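Local coordinates for multifunctional non-homologous end joining DNA repair protein LigD (Mycobacterium tuberculosis, PDB 2IRX), which probably repairs DNA double-strand breaks together with Ku by non-homologous end joining, this chain being the polymerase domain that adds nucleotides at broken ends, at residues Pro51-Arg56 and Thr91-Ile96; Val147-Leu152 and Lys178-Tyr183; Pro172-Ser177 and Pro266-Leu271. All coordinates share one frame; numbering follows the deposited sequence.

Contact 1: residues Pro51-Arg56 and Thr91-Ile96. With GTP (guanosine-5'-triphosphate), chain C.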
# COMPACT_ATOMS: atom_id res chain seq x y z
N PRO A 51 -11.51 -1.24 -3.50
CA PRO A 51 -11.24 -1.74 -4.86
C PRO A 51 -9.73 -2.04 -4.99
O PRO A 51 -8.89 -1.19 -4.64
CB PRO A 51 -11.66 -0.56 -5.76
CG PRO A 51 -11.46 0.68 -4.88
CD PRO A 51 -11.81 0.22 -3.48
N ALA A 52 -9.39 -3.23 -5.49
CA ALA A 52 -8.00 -3.66 -5.67
C ALA A 52 -7.54 -3.43 -7.12
O ALA A 52 -8.10 -4.00 -8.06
CB ALA A 52 -7.85 -5.15 -5.29
N THR A 53 -6.54 -2.57 -7.26
CA THR A 53 -5.78 -2.40 -8.50
C THR A 53 -4.59 -3.38 -8.47
O THR A 53 -3.86 -3.46 -7.48
CB THR A 53 -5.30 -0.94 -8.65
OG1 THR A 53 -6.45 -0.07 -8.74
CG2 THR A 53 -4.41 -0.76 -9.90
N ARG A 54 -4.42 -4.12 -9.57
CA ARG A 54 -3.39 -5.15 -9.71
C ARG A 54 -2.27 -4.63 -10.61
O ARG A 54 -2.49 -4.38 -11.84
CB ARG A 54 -3.99 -6.45 -10.31
CG ARG A 54 -4.97 -7.26 -9.43
CD ARG A 54 -6.43 -6.73 -9.48
NE ARG A 54 -6.97 -6.79 -10.84
CZ ARG A 54 -7.76 -5.88 -11.39
NH1 ARG A 54 -8.12 -4.80 -10.70
NH2 ARG A 54 -8.20 -6.04 -12.65
N LYS A 55 -1.08 -4.47 -10.06
CA LYS A 55 0.09 -4.28 -10.91
C LYS A 55 0.71 -5.65 -11.23
O LYS A 55 1.28 -6.34 -10.35
CB LYS A 55 1.09 -3.31 -10.29
CG LYS A 55 2.05 -2.68 -11.32
CD LYS A 55 2.83 -1.50 -10.71
CE LYS A 55 3.86 -0.96 -11.73
NZ LYS A 55 4.58 0.29 -11.21
N ARG A 56 0.63 -6.01 -12.51
CA ARG A 56 0.99 -7.34 -12.98
C ARG A 56 2.28 -7.38 -13.78
O ARG A 56 2.56 -6.49 -14.59
CB ARG A 56 -0.15 -7.96 -13.80
CG ARG A 56 -1.52 -8.02 -12.99
CD ARG A 56 -2.65 -8.49 -13.93
NE ARG A 56 -2.40 -9.83 -14.46
CZ ARG A 56 -3.04 -10.37 -15.50
NH1 ARG A 56 -4.00 -9.69 -16.17
NH2 ARG A 56 -2.73 -11.61 -15.88
N THR A 91 -15.56 2.13 -14.03
CA THR A 91 -14.62 1.01 -13.95
C THR A 91 -15.11 0.03 -12.90
O THR A 91 -15.48 0.44 -11.80
CB THR A 91 -13.18 1.46 -13.56
OG1 THR A 91 -12.68 2.37 -14.53
CG2 THR A 91 -12.22 0.23 -13.46
N THR A 92 -15.14 -1.25 -13.26
CA THR A 92 -15.46 -2.32 -12.32
C THR A 92 -14.17 -2.89 -11.74
O THR A 92 -13.28 -3.36 -12.48
CB THR A 92 -16.30 -3.45 -13.00
OG1 THR A 92 -17.48 -2.88 -13.57
CG2 THR A 92 -16.71 -4.51 -12.01
N TYR A 93 -14.07 -2.86 -10.42
CA TYR A 93 -12.89 -3.38 -9.71
C TYR A 93 -13.20 -4.65 -8.95
O TYR A 93 -14.30 -4.79 -8.42
CB TYR A 93 -12.39 -2.38 -8.68
CG TYR A 93 -11.70 -1.15 -9.22
CD1 TYR A 93 -10.30 -1.10 -9.33
CD2 TYR A 93 -12.45 -0.02 -9.55
CE1 TYR A 93 -9.67 0.06 -9.81
CE2 TYR A 93 -11.83 1.13 -10.03
CZ TYR A 93 -10.45 1.17 -10.14
OH TYR A 93 -9.86 2.33 -10.61
N PRO A 94 -12.20 -5.56 -8.82
CA PRO A 94 -12.40 -6.64 -7.86
C PRO A 94 -12.19 -6.10 -6.44
O PRO A 94 -11.46 -5.09 -6.25
CB PRO A 94 -11.29 -7.64 -8.21
CG PRO A 94 -10.16 -6.75 -8.83
CD PRO A 94 -10.87 -5.60 -9.48
N ILE A 95 -12.82 -6.76 -5.48
CA ILE A 95 -12.55 -6.51 -4.07
C ILE A 95 -11.97 -7.81 -3.49
O ILE A 95 -12.64 -8.86 -3.48
CB ILE A 95 -13.83 -6.08 -3.29
CG1 ILE A 95 -14.37 -4.73 -3.81
CG2 ILE A 95 -13.51 -6.02 -1.77
CD1 ILE A 95 -15.87 -4.50 -3.47
N ILE A 96 -10.73 -7.74 -3.01
CA ILE A 96 -10.07 -8.93 -2.47
C ILE A 96 -10.37 -9.02 -0.96
O ILE A 96 -10.00 -8.13 -0.21
CB ILE A 96 -8.53 -8.91 -2.75
CG1 ILE A 96 -8.25 -8.67 -4.26
CG2 ILE A 96 -7.87 -10.20 -2.20
CD1 ILE A 96 -8.76 -9.80 -5.21
PG GTP C . 8.95 3.99 -3.48
O1G GTP C . 9.33 3.70 -2.08
O2G GTP C . 8.62 5.45 -3.67
O3G GTP C . 9.98 3.49 -4.46
O3B GTP C . 7.65 3.05 -3.74
PB GTP C . 6.10 3.46 -3.78
O1B GTP C . 5.77 4.56 -2.82
O2B GTP C . 5.27 2.27 -3.47
O3A GTP C . 5.96 4.07 -5.24
PA GTP C . 5.26 3.53 -6.59
O1A GTP C . 5.18 2.03 -6.61
O2A GTP C . 6.10 4.13 -7.70
O5' GTP C . 3.82 4.19 -6.55
C5' GTP C . 3.60 5.60 -6.44
C4' GTP C . 2.14 5.92 -6.79
O4' GTP C . 1.77 5.49 -8.10
C3' GTP C . 1.16 5.25 -5.85
O3' GTP C . 0.07 6.12 -5.79
C2' GTP C . 0.76 3.97 -6.59
O2' GTP C . -0.49 3.37 -6.27
C1' GTP C . 0.79 4.43 -8.04
N9 GTP C . 1.33 3.49 -9.05
C8 GTP C . 2.33 2.56 -8.94
N7 GTP C . 2.51 2.02 -10.16
C5 GTP C . 1.67 2.63 -11.04
C6 GTP C . 1.46 2.48 -12.42
O6 GTP C . 2.10 1.65 -13.06
N1 GTP C . 0.52 3.29 -13.05
C2 GTP C . -0.21 4.23 -12.34
N2 GTP C . -1.12 4.98 -12.97
N3 GTP C . -0.00 4.37 -10.97
C4 GTP C . 0.93 3.57 -10.34
O HOH W 1 -6.99 2.49 -9.51
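Tyr93 lays its side chain along Pro51, whose CB sits 3.5 Å from Tyr93 CG, obliquely to the ring. The CG of the tyrosine is anti to its own carbonyl carbon (chi1 -73°), and the ring runs on beside Thr53 in the same direction. Ala52 O and Thr53 OG1 meet the ring at its edge, and a water joins Thr53 OG1 (2.7 Å) to Tyr93 OH (3.1 Å). Pro94 meets Ala52 and Arg54: its carbonyl O takes the backbone N of Ala52 at 2.9 Å in an almost straight bond (178°), while its pyrrolidine CG and CD lie over one face of the Arg54 guanidinium, with Arg54 NH1 3.1 Å from Pro94 CD. Bends at chi2 and chi3 fold the arginine back, and NH1 donates to Ala52 O at 2.8 Å in the carbonyl plane; Glu68 forms a salt bridge with NH2. The contact joins two separate sheets of the LigD primase-polymerase domain, and its touching parts, 51-54 and 93-96, run 86° apart: strand 53-56 lies inside a four-stranded antiparallel sheet, and 90-95 is half of a beta hairpin with 80-85. Ala52 CB completes the apolar side against Ile96 CG1, at 3.7 Å. Farther along strand 53-56, the extended Lys55 side chain carries NZ to within 2.9 Å of N7 of the GTP guanine, with a weak second bond to O6.

Contact 2: residues Val147-Leu152 and Lys178-Tyr183. With GTP (guanosine-5'-triphosphate), chain C.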
# COMPACT_ATOMS: atom_id res chain seq x y z
N VAL A 147 19.50 11.10 -0.10
CA VAL A 147 18.77 10.96 1.15
C VAL A 147 18.81 9.50 1.63
O VAL A 147 18.42 8.57 0.92
CB VAL A 147 17.32 11.50 1.06
CG1 VAL A 147 16.55 11.27 2.36
CG2 VAL A 147 17.34 12.98 0.72
N MET A 148 19.30 9.33 2.86
CA MET A 148 19.46 8.02 3.45
C MET A 148 18.24 7.65 4.29
O MET A 148 17.38 8.50 4.58
CB MET A 148 20.75 7.96 4.28
CG MET A 148 22.02 8.39 3.52
SD MET A 148 22.57 7.22 2.25
CE MET A 148 21.51 7.56 0.83
N MET A 149 18.19 6.38 4.70
CA MET A 149 17.06 5.88 5.47
C MET A 149 16.88 6.62 6.80
O MET A 149 15.75 6.86 7.23
CB MET A 149 17.20 4.37 5.70
CG MET A 149 15.94 3.74 6.21
SD MET A 149 14.42 3.96 5.24
CE MET A 149 15.08 3.67 3.58
N ALA A 150 18.01 7.00 7.41
CA ALA A 150 18.01 7.78 8.66
C ALA A 150 17.20 9.07 8.56
O ALA A 150 16.45 9.42 9.48
CB ALA A 150 19.44 8.08 9.11
N GLN A 151 17.38 9.79 7.45
CA GLN A 151 16.61 11.02 7.24
C GLN A 151 15.13 10.74 7.01
O GLN A 151 14.26 11.47 7.49
CB GLN A 151 17.19 11.85 6.09
CG GLN A 151 16.50 13.21 5.91
CD GLN A 151 17.05 14.02 4.74
OE1 GLN A 151 18.19 13.82 4.33
NE2 GLN A 151 16.24 14.95 4.21
N LEU A 152 14.84 9.68 6.24
CA LEU A 152 13.46 9.29 6.00
C LEU A 152 12.78 8.98 7.33
O LEU A 152 11.65 9.41 7.55
CB LEU A 152 13.37 8.06 5.08
CG LEU A 152 13.42 8.32 3.58
CD1 LEU A 152 13.85 7.05 2.82
CD2 LEU A 152 12.08 8.84 3.08
N LYS A 178 11.96 2.21 -2.09
CA LYS A 178 13.00 3.19 -1.72
C LYS A 178 12.72 3.97 -0.43
O LYS A 178 13.64 4.53 0.19
CB LYS A 178 13.19 4.19 -2.88
CG LYS A 178 13.97 3.61 -4.06
CD LYS A 178 13.81 4.32 -5.43
CE LYS A 178 13.13 5.69 -5.40
NZ LYS A 178 11.68 5.57 -5.81
N GLY A 179 11.44 4.02 -0.04
CA GLY A 179 11.00 4.93 1.04
C GLY A 179 10.15 4.29 2.12
O GLY A 179 10.28 3.10 2.44
N LEU A 180 9.29 5.12 2.70
CA LEU A 180 8.47 4.73 3.84
C LEU A 180 7.05 5.18 3.59
O LEU A 180 6.83 6.22 2.97
CB LEU A 180 8.94 5.43 5.12
CG LEU A 180 10.30 5.17 5.74
CD1 LEU A 180 10.51 6.09 6.95
CD2 LEU A 180 10.39 3.70 6.16
N HIS A 181 6.09 4.40 4.05
CA HIS A 181 4.69 4.80 4.03
C HIS A 181 4.23 4.90 5.49
O HIS A 181 4.66 4.10 6.34
CB HIS A 181 3.83 3.79 3.26
CG HIS A 181 4.16 3.70 1.79
ND1 HIS A 181 3.70 2.68 1.00
CD2 HIS A 181 4.89 4.50 0.99
CE1 HIS A 181 4.12 2.86 -0.25
NE2 HIS A 181 4.86 3.95 -0.28
N LEU A 182 3.38 5.87 5.77
CA LEU A 182 2.81 6.05 7.09
C LEU A 182 1.30 6.01 7.04
O LEU A 182 0.68 6.64 6.16
CB LEU A 182 3.28 7.38 7.72
CG LEU A 182 4.77 7.71 7.63
CD1 LEU A 182 5.01 9.18 8.08
CD2 LEU A 182 5.62 6.69 8.39
N TYR A 183 0.69 5.29 7.99
CA TYR A 183 -0.76 5.16 8.05
C TYR A 183 -1.29 5.63 9.38
O TYR A 183 -0.72 5.29 10.42
CB TYR A 183 -1.19 3.71 7.83
CG TYR A 183 -1.00 3.21 6.40
CD1 TYR A 183 -2.00 3.42 5.43
CD2 TYR A 183 0.19 2.55 6.02
CE1 TYR A 183 -1.83 2.96 4.11
CE2 TYR A 183 0.37 2.07 4.71
CZ TYR A 183 -0.63 2.27 3.77
OH TYR A 183 -0.45 1.85 2.49
PG GTP C . 8.95 3.99 -3.48
O1G GTP C . 9.33 3.70 -2.08
O2G GTP C . 8.62 5.45 -3.67
O3G GTP C . 9.98 3.49 -4.46
O3B GTP C . 7.65 3.05 -3.74
PB GTP C . 6.10 3.46 -3.78
O1B GTP C . 5.77 4.56 -2.82
O2B GTP C . 5.27 2.27 -3.47
O3A GTP C . 5.96 4.07 -5.24
PA GTP C . 5.26 3.53 -6.59
O1A GTP C . 5.18 2.03 -6.61
O2A GTP C . 6.10 4.13 -7.70
O5' GTP C . 3.82 4.19 -6.55
C5' GTP C . 3.60 5.60 -6.44
C4' GTP C . 2.14 5.92 -6.79
O4' GTP C . 1.77 5.49 -8.10
C3' GTP C . 1.16 5.25 -5.85
O3' GTP C . 0.07 6.12 -5.79
C2' GTP C . 0.76 3.97 -6.59
O2' GTP C . -0.49 3.37 -6.27
C1' GTP C . 0.79 4.43 -8.04
N9 GTP C . 1.33 3.49 -9.05
C8 GTP C . 2.33 2.56 -8.94
N7 GTP C . 2.51 2.02 -10.16
C5 GTP C . 1.67 2.63 -11.04
C6 GTP C . 1.46 2.48 -12.42
O6 GTP C . 2.10 1.65 -13.06
N1 GTP C . 0.52 3.29 -13.05
C2 GTP C . -0.21 4.23 -12.34
N2 GTP C . -1.12 4.98 -12.97
N3 GTP C . -0.00 4.37 -10.97
C4 GTP C . 0.93 3.57 -10.34
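This is an apolar contact between the first turn of helix 149-164 and the start of strand 180-186, beside the triphosphate pocket of the polymerase domain. Three side chains make most of it: Leu152 and Met149, one helical turn apart, and Leu180, which points from the strand toward the helix. Leu180 CD1 fits against the backbone and root of Leu152, 3.6 Å from Leu152 O and 3.9 Å from Leu152 CB. The other methyl of Leu180, CD2, lies 4.1 Å from Met149 SD, the two side chains meeting at a slant. Met149 starts with CG anti to its backbone N (chi1 -167°) and then bends at chi2 and chi3, which brings CE to 3.8 Å from Lys178 O. Leu152 CD1 reaches the same carbonyl at 3.6 Å and also packs on the CA of Gly179, so both helix residues pack on the backbone just before the strand. Met148 is the N-cap residue of the helix, and Leu141, on the neighbouring strand 129-143, lies close to Leu152. Lys178, Gly179 and His181 turn to the nucleotide. The backbone N atoms of Lys178 and Gly179 both donate to O1G of GTP, while Lys178 NZ, at the end of a chain bent at chi3 and chi4, bonds O3G at 3.0 Å. His181, on the strand itself, turns its ring edge to the beta phosphate and donates from NE2 to O1B at 2.8 Å (159°). The chemistry therefore divides by side: methyls, a thioether and backbone carbonyls on the helix side, N-H groups and a lysine toward the phosphates. The bonds probably help offset the negative charge of the triphosphate, consistent with the substrate-binding role proposed for 175-181.

Contact 3: residues Pro172-Ser177 and Pro266-Leu271. With GTP (guanosine-5'-triphosphate), chain C.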
# COMPACT_ATOMS: atom_id res chain seq x y z
N PRO A 172 4.34 3.04 10.93
CA PRO A 172 5.30 3.08 9.81
C PRO A 172 5.40 1.77 9.04
O PRO A 172 5.32 0.67 9.63
CB PRO A 172 6.64 3.35 10.50
CG PRO A 172 6.50 2.64 11.86
CD PRO A 172 4.99 2.61 12.19
N VAL A 173 5.60 1.91 7.74
CA VAL A 173 5.71 0.79 6.82
C VAL A 173 6.89 1.09 5.88
O VAL A 173 6.90 2.12 5.19
CB VAL A 173 4.40 0.60 5.98
CG1 VAL A 173 4.57 -0.51 4.90
CG2 VAL A 173 3.17 0.32 6.90
N THR A 174 7.90 0.23 5.85
CA THR A 174 8.93 0.37 4.80
C THR A 174 8.27 -0.08 3.48
O THR A 174 7.66 -1.15 3.43
CB THR A 174 10.27 -0.40 5.12
OG1 THR A 174 10.00 -1.74 5.61
CG2 THR A 174 11.13 0.39 6.15
N SER A 175 8.34 0.74 2.44
CA SER A 175 7.55 0.50 1.22
C SER A 175 7.90 -0.77 0.44
O SER A 175 7.09 -1.24 -0.36
CB SER A 175 7.67 1.68 0.25
OG SER A 175 8.95 1.65 -0.35
N GLY A 176 9.11 -1.29 0.65
CA GLY A 176 9.64 -2.41 -0.13
C GLY A 176 10.48 -1.94 -1.30
O GLY A 176 11.14 -2.73 -1.98
N SER A 177 10.46 -0.63 -1.54
CA SER A 177 11.15 -0.05 -2.68
C SER A 177 12.23 0.91 -2.15
O SER A 177 13.29 0.46 -1.76
CB SER A 177 10.15 0.58 -3.64
OG SER A 177 10.79 1.17 -4.77
N PRO A 266 19.92 3.24 12.19
CA PRO A 266 20.42 3.87 10.95
C PRO A 266 20.62 2.86 9.81
O PRO A 266 20.61 3.26 8.64
CB PRO A 266 21.76 4.48 11.38
CG PRO A 266 22.17 3.72 12.58
CD PRO A 266 20.88 3.37 13.29
N ALA A 267 20.79 1.58 10.16
CA ALA A 267 20.88 0.47 9.18
C ALA A 267 19.52 -0.03 8.67
O ALA A 267 19.43 -1.04 7.94
CB ALA A 267 21.69 -0.70 9.79
N LEU A 268 18.45 0.67 9.05
CA LEU A 268 17.10 0.34 8.58
C LEU A 268 17.09 0.06 7.08
O LEU A 268 17.66 0.84 6.28
CB LEU A 268 16.12 1.47 8.93
CG LEU A 268 14.65 1.35 8.47
CD1 LEU A 268 13.89 0.27 9.22
CD2 LEU A 268 13.98 2.69 8.64
N ARG A 269 16.47 -1.05 6.70
CA ARG A 269 16.41 -1.47 5.29
C ARG A 269 15.07 -2.11 4.92
O ARG A 269 14.22 -2.38 5.78
CB ARG A 269 17.56 -2.44 4.95
CG ARG A 269 17.50 -3.75 5.73
CD ARG A 269 18.38 -4.81 5.06
NE ARG A 269 18.42 -6.03 5.85
CZ ARG A 269 17.49 -6.98 5.86
NH1 ARG A 269 16.40 -6.87 5.12
NH2 ARG A 269 17.65 -8.06 6.63
N GLN A 270 14.88 -2.33 3.62
CA GLN A 270 13.67 -3.00 3.13
C GLN A 270 13.74 -4.49 3.49
O GLN A 270 14.84 -5.03 3.61
CB GLN A 270 13.52 -2.79 1.62
CG GLN A 270 13.65 -1.30 1.18
CD GLN A 270 12.48 -0.45 1.65
OE1 GLN A 270 11.44 -0.97 2.10
NE2 GLN A 270 12.63 0.88 1.51
N LEU A 271 12.58 -5.13 3.72
CA LEU A 271 12.54 -6.55 4.09
C LEU A 271 12.06 -7.44 2.95
O LEU A 271 11.18 -7.04 2.18
CB LEU A 271 11.65 -6.78 5.32
CG LEU A 271 11.95 -5.90 6.54
CD1 LEU A 271 10.92 -6.21 7.64
CD2 LEU A 271 13.41 -6.04 7.08
PG GTP C . 8.95 3.99 -3.48
O1G GTP C . 9.33 3.70 -2.08
O2G GTP C . 8.62 5.45 -3.67
O3G GTP C . 9.98 3.49 -4.46
O3B GTP C . 7.65 3.05 -3.74
PB GTP C . 6.10 3.46 -3.78
O1B GTP C . 5.77 4.56 -2.82
O2B GTP C . 5.27 2.27 -3.47
O3A GTP C . 5.96 4.07 -5.24
PA GTP C . 5.26 3.53 -6.59
O1A GTP C . 5.18 2.03 -6.61
O2A GTP C . 6.10 4.13 -7.70
O5' GTP C . 3.82 4.19 -6.55
C5' GTP C . 3.60 5.60 -6.44
C4' GTP C . 2.14 5.92 -6.79
O4' GTP C . 1.77 5.49 -8.10
C3' GTP C . 1.16 5.25 -5.85
O3' GTP C . 0.07 6.12 -5.79
C2' GTP C . 0.76 3.97 -6.59
O2' GTP C . -0.49 3.37 -6.27
C1' GTP C . 0.79 4.43 -8.04
N9 GTP C . 1.33 3.49 -9.05
C8 GTP C . 2.33 2.56 -8.94
N7 GTP C . 2.51 2.02 -10.16
C5 GTP C . 1.67 2.63 -11.04
C6 GTP C . 1.46 2.48 -12.42
O6 GTP C . 2.10 1.65 -13.06
N1 GTP C . 0.52 3.29 -13.05
C2 GTP C . -0.21 4.23 -12.34
N2 GTP C . -1.12 4.98 -12.97
N3 GTP C . -0.00 4.37 -10.97
C4 GTP C . 0.93 3.57 -10.34
O HOH W 2 10.29 -3.33 3.40
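Leu268 and Thr174 reach toward each other tip to tip, Leu268 CD1 lying 4.1 Å from Thr174 CG2. Arg269 comes next, and its side chain leads off from the contact: NH1 donates to Gln270 O, which lies close to the guanidinium plane, at 2.8 Å, and NH2 forms a salt bridge with Glu275. Arg269 O stays near the Thr174 methyl. Gln270 then makes the main insertion. Its CG is anti to its own carbonyl carbon (chi1 -51°) and a bend at chi2 carries the amide past Thr174, the two side chains sliding by in opposite directions. Gln270 OE1 accepts from Gly176 N at 2.8 Å, with the donor well above the carbonyl plane and the bond bent to 142°. The turn gripped in this way, just after strand 171-174 of the mixed sheet in the primase-polymerase fold, binds the gamma phosphate. Ser175 OG accepts from Ser177 N at 3.0 Å, an ST turn, and donates to GTP O1G at 2.7 Å; Ser177 OG is modelled so close to GTP O3G that the length of their bond is doubtful. Gly176 occupies a backbone conformation (phi 95°) in which a CB would collide with the carbonyl O of Ser175, and Arg247 NH2 bonds both Ser175 O and GTP. At Leu271 the chain meets a water: the backbone N donates to it at 2.9 Å, and the same water lies 2.9 Å from Gln270 OE1 and 2.7 Å from Thr174 OG1, whose hydroxyl also pairs with Arg258.

Contacts 2 and 3 adjoin, with centres about 7 Å apart, and share one sheet: strands 171-174 and 180-186 are neighbours, and Met149 CG packs on Leu268 CD2 at 3.3 Å. Contact 1 lies on the opposite side of the chain's centre, its own centre about 26 to 27 Å from the others, and joins two different sheets. One GTP reaches both regions, its base at Lys55 of contact 1 and its phosphates at contacts 2 and 3. Contacts 1 and 2 are buried; contact 3 is partly so. Contact 1 mixes proline, tyrosine and arginine packing with a backbone bond, contact 2 is apolar, and contact 3 depends on a glutamine amide and water.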